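PDB 5M43: putative uncharacterized protein from Chaetomium thermophilum var. thermophilum DSM 1495, which probably acts as a dual-specificity protein phosphatase, this chain being the phosphatase domain of Yvh1, a factor linked to ribosome assembly. Local coordinates for residues A[8-13]-A[80-85]; A[40-43]-A[48-51]; A[73-78]-A[114-119]. All blocks are in the same frame, centred on the assembly; numbering follows the deposited sequence.

Contact 1 of 3, residues A[8-13]-A[80-85]; sequences GDDELF and SGLRGI
D10 OD2 accepts a hydrogen bond from Y122 OH and a weak one from Y117 OH, while OD1 of the same carboxylate makes a salt bridge to K121 NZ. Three groups thus hold the acid in place, and its charge is paired with K121, while D10 offers L82 mainly its CB. L82 CD1 lies 3.9 Å from D10 CB and slightly farther from the carboxylate carbon, the two side chains crossing at about a right angle. The leucine's first torsion (chi1 -66°) places CG anti to the carbonyl carbon, and chi2 near 170° extends CD1 toward the aspartate. The other branch, CD2, turns to the backbone and packs 3.3 Å from E11 O. That carbonyl belongs to the centre of an inverse gamma turn, closed by a weak bond of 2.9 Å from L12 N to D10 O. At the far end of the turn, L82 CD2 is 4.5 Å from L12 N. The E11 carboxylate leads away from the helix and pairs with R5. L82 also touches V99 and Y117, which makes it a small apolar bridge between the end of helix 71-83 and the sheet. Replacing it with an alanine would probably open a gap beside D10 CB and E11 O and leave the end of the helix with less to rest on. Helix 71-83 links strands 53-56 and 99-102, so this packing belongs to a beta-alpha-beta crossover of the dual-specificity phosphatase fold, at the turn leading into strand 12-15.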
# COMPACT_ATOMS: atom_id res chain seq x y z
N GLY A 8 -11.49 1.81 6.91
CA GLY A 8 -10.85 2.19 8.15
C GLY A 8 -10.64 3.67 8.27
O GLY A 8 -11.22 4.47 7.55
N ASP A 9 -9.80 4.07 9.23
CA ASP A 9 -9.70 5.49 9.53
C ASP A 9 -8.62 6.21 8.73
O ASP A 9 -8.47 7.41 8.90
CB ASP A 9 -9.43 5.66 11.02
CG ASP A 9 -10.58 5.16 11.85
OD1 ASP A 9 -11.73 5.29 11.37
OD2 ASP A 9 -10.35 4.69 12.99
N ASP A 10 -7.87 5.54 7.89
CA ASP A 10 -6.78 6.19 7.19
C ASP A 10 -7.26 6.64 5.82
O ASP A 10 -7.92 5.88 5.11
CB ASP A 10 -5.59 5.21 6.97
CG ASP A 10 -5.04 4.66 8.29
OD1 ASP A 10 -4.78 5.47 9.21
OD2 ASP A 10 -4.95 3.43 8.39
N GLU A 11 -6.76 7.79 5.38
CA GLU A 11 -7.11 8.23 4.02
C GLU A 11 -6.07 7.65 3.06
O GLU A 11 -5.16 8.31 2.55
CB GLU A 11 -7.16 9.75 3.93
CG GLU A 11 -8.28 10.41 4.82
CD GLU A 11 -9.67 9.85 4.43
OE1 GLU A 11 -10.50 9.62 5.31
OE2 GLU A 11 -9.92 9.62 3.25
N LEU A 12 -6.29 6.37 2.77
CA LEU A 12 -5.37 5.50 2.06
C LEU A 12 -6.16 4.93 0.88
O LEU A 12 -7.24 4.35 1.09
CB LEU A 12 -4.93 4.40 3.02
CG LEU A 12 -4.02 3.31 2.40
CD1 LEU A 12 -2.74 3.98 1.86
CD2 LEU A 12 -3.66 2.30 3.49
N PHE A 13 -5.56 5.02 -0.31
CA PHE A 13 -6.24 4.63 -1.56
C PHE A 13 -5.38 3.66 -2.32
O PHE A 13 -4.15 3.66 -2.20
CB PHE A 13 -6.50 5.88 -2.45
CG PHE A 13 -7.58 6.78 -1.89
CD1 PHE A 13 -7.34 7.65 -0.80
CD2 PHE A 13 -8.87 6.75 -2.45
CE1 PHE A 13 -8.35 8.47 -0.26
CE2 PHE A 13 -9.89 7.59 -1.90
CZ PHE A 13 -9.64 8.41 -0.84
N SER A 80 4.36 7.81 7.09
CA SER A 80 4.75 9.21 7.23
C SER A 80 3.88 10.12 6.37
O SER A 80 3.57 11.26 6.78
CB SER A 80 6.23 9.42 6.94
OG SER A 80 6.53 9.09 5.62
N GLY A 81 3.46 9.66 5.19
CA GLY A 81 2.54 10.48 4.41
C GLY A 81 1.20 10.69 5.09
O GLY A 81 0.69 11.82 5.14
N LEU A 82 0.65 9.64 5.71
CA LEU A 82 -0.62 9.80 6.45
C LEU A 82 -0.47 10.71 7.68
O LEU A 82 -1.35 11.53 7.97
CB LEU A 82 -1.16 8.45 6.89
CG LEU A 82 -1.58 7.55 5.71
CD1 LEU A 82 -1.87 6.13 6.19
CD2 LEU A 82 -2.86 8.20 4.94
N ARG A 83 0.63 10.56 8.44
CA ARG A 83 0.76 11.34 9.66
C ARG A 83 1.25 12.75 9.38
O ARG A 83 1.07 13.65 10.22
CB ARG A 83 1.73 10.62 10.63
CG ARG A 83 1.25 9.26 11.06
CD ARG A 83 2.05 8.65 12.28
NE ARG A 83 1.47 7.35 12.65
CZ ARG A 83 0.50 7.20 13.55
NH1 ARG A 83 -0.02 8.27 14.17
NH2 ARG A 83 0.02 6.00 13.80
N GLY A 84 1.88 12.98 8.24
CA GLY A 84 2.32 14.33 7.92
C GLY A 84 3.55 14.79 8.65
O GLY A 84 3.64 15.95 9.05
N ILE A 85 4.52 13.90 8.84
CA ILE A 85 5.80 14.25 9.44
C ILE A 85 6.93 13.60 8.67
O ILE A 85 6.89 13.50 7.45
CB ILE A 85 5.84 13.86 10.92
CG1 ILE A 85 5.09 14.89 11.76
CG2 ILE A 85 7.27 13.73 11.39
CD1 ILE A 85 4.25 14.28 12.86

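Contact 2 of 3, residues A[40-43]-A[48-51]; sequences HTVD and AFRH
F49 folds back toward the extended segment 40-43 and meets it with its CB and the near end of its ring. Its CG stands anti to the carbonyl carbon (chi1 -62°), and chi2 of -86° turns the ring nearly perpendicular to the CA-CB-CG plane. With the ring so turned, its two flanks find different partners. CD1 comes to V42, 4.1 Å from V42 CB, an apolar contact made obliquely to the ring. V42 meets it with its branch point: CG1 lies anti to the carbonyl carbon, whereas CG2 sits between the backbone N and that carbon (chi1 -60°). The closest approach is polar to apolar, D43 O lying 3.2 Å from F49 CB. The same oxygen is 3.8 Å from F49 CG and 3.9 Å from F49 CD2, so the carbonyl rests obliquely against the base of the ring. The aspartate side chain goes elsewhere, its OD1 making a weak hydrogen bond to E45 N. Around the two segments, F49 also touches A23 and I26 of helix 23-29, and the H40 ring meets that of H102 edge-to-face. The phenylalanine thus ties a loop and a weakly bonded helical turn to a neighbouring helix. Both segments lie in the connection between the adjacent parallel strands 33-36 and 53-56, on the side of the alpha/beta phosphatase fold where strand 53-56 forms the edge of the sheet.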
# COMPACT_ATOMS: atom_id res chain seq x y z
N HIS A 40 7.43 4.12 -12.37
CA HIS A 40 6.44 5.14 -12.72
C HIS A 40 7.09 6.50 -12.56
O HIS A 40 7.88 6.70 -11.63
CB HIS A 40 5.24 5.01 -11.77
CG HIS A 40 4.05 5.86 -12.15
ND1 HIS A 40 3.16 5.46 -13.11
CD2 HIS A 40 3.59 7.03 -11.66
CE1 HIS A 40 2.19 6.36 -13.21
NE2 HIS A 40 2.43 7.33 -12.35
N THR A 41 6.68 7.44 -13.41
CA THR A 41 7.02 8.85 -13.29
C THR A 41 5.75 9.70 -13.33
O THR A 41 4.95 9.58 -14.27
CB THR A 41 7.96 9.28 -14.44
OG1 THR A 41 9.14 8.47 -14.44
CG2 THR A 41 8.38 10.74 -14.27
N VAL A 42 5.55 10.58 -12.32
CA VAL A 42 4.38 11.46 -12.33
C VAL A 42 4.63 12.65 -13.26
O VAL A 42 5.77 13.07 -13.46
CB VAL A 42 4.00 11.94 -10.91
CG1 VAL A 42 3.67 10.76 -10.05
CG2 VAL A 42 5.11 12.76 -10.28
N ASP A 43 3.55 13.17 -13.84
CA ASP A 43 3.59 14.30 -14.79
C ASP A 43 3.62 15.60 -14.00
O ASP A 43 2.59 16.14 -13.62
CB ASP A 43 2.40 14.25 -15.73
CG ASP A 43 2.43 15.37 -16.77
OD1 ASP A 43 3.41 16.14 -16.83
OD2 ASP A 43 1.44 15.51 -17.51
N ALA A 48 -1.99 19.05 -11.00
CA ALA A 48 -2.45 18.07 -10.02
C ALA A 48 -1.29 17.28 -9.44
O ALA A 48 -1.37 16.78 -8.31
CB ALA A 48 -3.44 17.10 -10.68
N PHE A 49 -0.22 17.11 -10.21
CA PHE A 49 0.91 16.31 -9.75
C PHE A 49 2.12 17.12 -9.34
O PHE A 49 3.04 16.56 -8.75
CB PHE A 49 1.34 15.30 -10.84
CG PHE A 49 0.26 14.29 -11.19
CD1 PHE A 49 0.13 13.13 -10.45
CD2 PHE A 49 -0.64 14.52 -12.25
CE1 PHE A 49 -0.88 12.19 -10.73
CE2 PHE A 49 -1.65 13.60 -12.54
CZ PHE A 49 -1.76 12.41 -11.80
N ARG A 50 2.12 18.44 -9.59
CA ARG A 50 3.33 19.23 -9.48
C ARG A 50 3.94 19.14 -8.08
O ARG A 50 5.18 19.10 -7.94
CB ARG A 50 3.03 20.68 -9.83
CG ARG A 50 4.09 21.67 -9.34
CD ARG A 50 3.94 23.01 -10.06
NE ARG A 50 4.28 22.87 -11.48
CZ ARG A 50 5.52 22.86 -11.96
NH1 ARG A 50 6.56 22.97 -11.14
NH2 ARG A 50 5.73 22.72 -13.27
N HIS A 51 3.12 19.10 -7.04
CA HIS A 51 3.67 19.07 -5.69
C HIS A 51 3.42 17.75 -4.95
O HIS A 51 3.61 17.70 -3.73
CB HIS A 51 3.11 20.25 -4.88
CG HIS A 51 3.45 21.60 -5.46
ND1 HIS A 51 4.71 22.17 -5.35
CD2 HIS A 51 2.71 22.47 -6.18
CE1 HIS A 51 4.72 23.33 -5.96
NE2 HIS A 51 3.52 23.54 -6.48

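Contact 3 of 3, residues A[73-78]-A[114-119]; sequences KIVRFI and IIAYLL
I78 reaches across to the ring of Y117, and almost every atom of its side chain takes part. At the root, I78 CB is 4.1 Å from Y117 CD1. The methyl CG2 then sits over the middle of one ring face, 3.7 Å from the Y117 ring centroid and 13° off the ring normal, a clear CH-pi contact. The other branch runs out extended, and its tip, I78 CD1, lies 4.0 Å from Y117 CB. These positions follow from a first torsion that sets CG1 anti to the carbonyl carbon and CG2 anti to the backbone N (chi1 -63°). The isoleucine thus spans the tyrosine from one ring face to its CB. One turn earlier, V75 presses CG2 on the backbone of the second helix, 3.8 Å from Y117 N and equally close to A116 C. The same methyl is 4.0 Å from A116 CB, whose small side chain lets it reach the main chain there. Across this apolar interface the axes of these short segments pass 9.0 Å apart at a signed crossing angle of -75°. The hydroxyl of Y117, at the far end of the ring, is hydrogen-bonded to K121 NZ. Around the crossing, V75 also packs on W166 and A116 on L163, both of helix 157-168, and W166 NE1 bonds to A116 O. L12 of strand 12-15 touches both I78 and Y117, so the crossing of helices 71-83 and 109-121 is enclosed between the central sheet and helix 157-168.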
# COMPACT_ATOMS: atom_id res chain seq x y z
N LYS A 73 10.64 0.36 3.77
CA LYS A 73 10.55 1.67 3.13
C LYS A 73 9.14 2.00 2.69
O LYS A 73 8.68 3.15 2.79
CB LYS A 73 11.49 1.69 1.91
CG LYS A 73 11.59 3.04 1.26
CD LYS A 73 12.60 3.07 0.08
CE LYS A 73 12.91 4.54 -0.33
NZ LYS A 73 14.01 4.69 -1.34
N ILE A 74 8.44 0.99 2.15
CA ILE A 74 7.03 1.14 1.75
C ILE A 74 6.16 1.56 2.91
O ILE A 74 5.39 2.52 2.81
CB ILE A 74 6.55 -0.18 1.14
CG1 ILE A 74 7.09 -0.22 -0.27
CG2 ILE A 74 4.99 -0.27 1.18
CD1 ILE A 74 6.84 -1.57 -1.00
N VAL A 75 6.24 0.81 4.01
CA VAL A 75 5.42 1.11 5.19
C VAL A 75 5.75 2.49 5.76
O VAL A 75 4.84 3.25 6.14
CB VAL A 75 5.57 -0.02 6.22
CG1 VAL A 75 4.93 0.31 7.54
CG2 VAL A 75 4.95 -1.32 5.67
N ARG A 76 7.04 2.83 5.86
CA ARG A 76 7.44 4.17 6.34
C ARG A 76 6.89 5.27 5.43
O ARG A 76 6.43 6.32 5.92
CB ARG A 76 8.96 4.26 6.48
CG ARG A 76 9.48 3.42 7.66
CD ARG A 76 10.93 3.77 7.98
NE ARG A 76 11.77 3.54 6.81
CZ ARG A 76 12.52 2.45 6.63
NH1 ARG A 76 12.57 1.49 7.56
NH2 ARG A 76 13.24 2.34 5.51
N PHE A 77 6.88 5.06 4.10
CA PHE A 77 6.34 6.07 3.19
C PHE A 77 4.85 6.29 3.43
O PHE A 77 4.38 7.43 3.56
CB PHE A 77 6.53 5.66 1.72
CG PHE A 77 6.08 6.69 0.78
CD1 PHE A 77 6.97 7.69 0.36
CD2 PHE A 77 4.76 6.65 0.26
CE1 PHE A 77 6.57 8.68 -0.55
CE2 PHE A 77 4.32 7.65 -0.66
CZ PHE A 77 5.25 8.67 -1.06
N ILE A 78 4.09 5.21 3.53
CA ILE A 78 2.64 5.31 3.75
C ILE A 78 2.36 5.95 5.11
O ILE A 78 1.58 6.92 5.23
CB ILE A 78 1.98 3.93 3.64
CG1 ILE A 78 2.17 3.36 2.20
CG2 ILE A 78 0.49 4.01 4.02
CD1 ILE A 78 1.78 1.92 2.10
N ILE A 114 -0.08 -2.34 0.60
CA ILE A 114 -1.11 -1.91 1.56
C ILE A 114 -1.25 -2.93 2.66
O ILE A 114 -1.36 -2.57 3.83
CB ILE A 114 -2.43 -1.67 0.83
CG1 ILE A 114 -2.24 -0.36 0.06
CG2 ILE A 114 -3.63 -1.69 1.86
CD1 ILE A 114 -3.43 0.09 -0.66
N ILE A 115 -1.27 -4.22 2.31
CA ILE A 115 -1.39 -5.25 3.33
C ILE A 115 -0.20 -5.15 4.30
O ILE A 115 -0.37 -5.31 5.51
CB ILE A 115 -1.51 -6.63 2.68
CG1 ILE A 115 -2.89 -6.76 1.99
CG2 ILE A 115 -1.25 -7.74 3.73
CD1 ILE A 115 -2.90 -8.09 1.23
N ALA A 116 1.02 -4.95 3.77
CA ALA A 116 2.17 -4.83 4.67
C ALA A 116 1.97 -3.71 5.68
O ALA A 116 2.34 -3.86 6.86
CB ALA A 116 3.45 -4.58 3.87
N TYR A 117 1.43 -2.58 5.22
CA TYR A 117 1.16 -1.47 6.13
C TYR A 117 0.07 -1.85 7.13
O TYR A 117 0.21 -1.58 8.34
CB TYR A 117 0.78 -0.26 5.28
CG TYR A 117 0.12 0.83 6.12
CD1 TYR A 117 0.85 1.72 6.85
CD2 TYR A 117 -1.27 0.93 6.14
CE1 TYR A 117 0.21 2.70 7.63
CE2 TYR A 117 -1.94 1.91 6.87
CZ TYR A 117 -1.18 2.84 7.58
OH TYR A 117 -1.80 3.79 8.38
N LEU A 118 -1.02 -2.49 6.65
CA LEU A 118 -2.13 -2.83 7.56
C LEU A 118 -1.68 -3.82 8.63
O LEU A 118 -2.09 -3.72 9.80
CB LEU A 118 -3.32 -3.41 6.79
CG LEU A 118 -4.04 -2.50 5.79
CD1 LEU A 118 -5.11 -3.34 5.05
CD2 LEU A 118 -4.74 -1.40 6.65
N LEU A 119 -0.88 -4.83 8.25
CA LEU A 119 -0.37 -5.79 9.24
C LEU A 119 0.53 -5.12 10.26
O LEU A 119 0.54 -5.48 11.45
CB LEU A 119 0.44 -6.90 8.52
CG LEU A 119 -0.46 -7.76 7.61
CD1 LEU A 119 0.51 -8.71 6.82
CD2 LEU A 119 -1.43 -8.58 8.44

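How the contacts relate
Contact 3 is the core packing, its centre about 6 Å from the centre of the chain, and its side-chain contacts are apolar, with a CH-pi contact to a ring. Contact 1 uses the same helix 71-83 nearer its end, is partly buried, and mixes methyl packing with a carboxylate satisfied from outside. The two meet directly: L12 CD1 lies 3.9 Å from I78 CG2, and L82 and Y117 pack together, so strand 12-15 and both helices share one cluster. Contact 2 is peripheral, its centre about 18 Å from the chain centre in the connection to edge strand 53-56, yet V42 and F49 are buried while D43 is exposed.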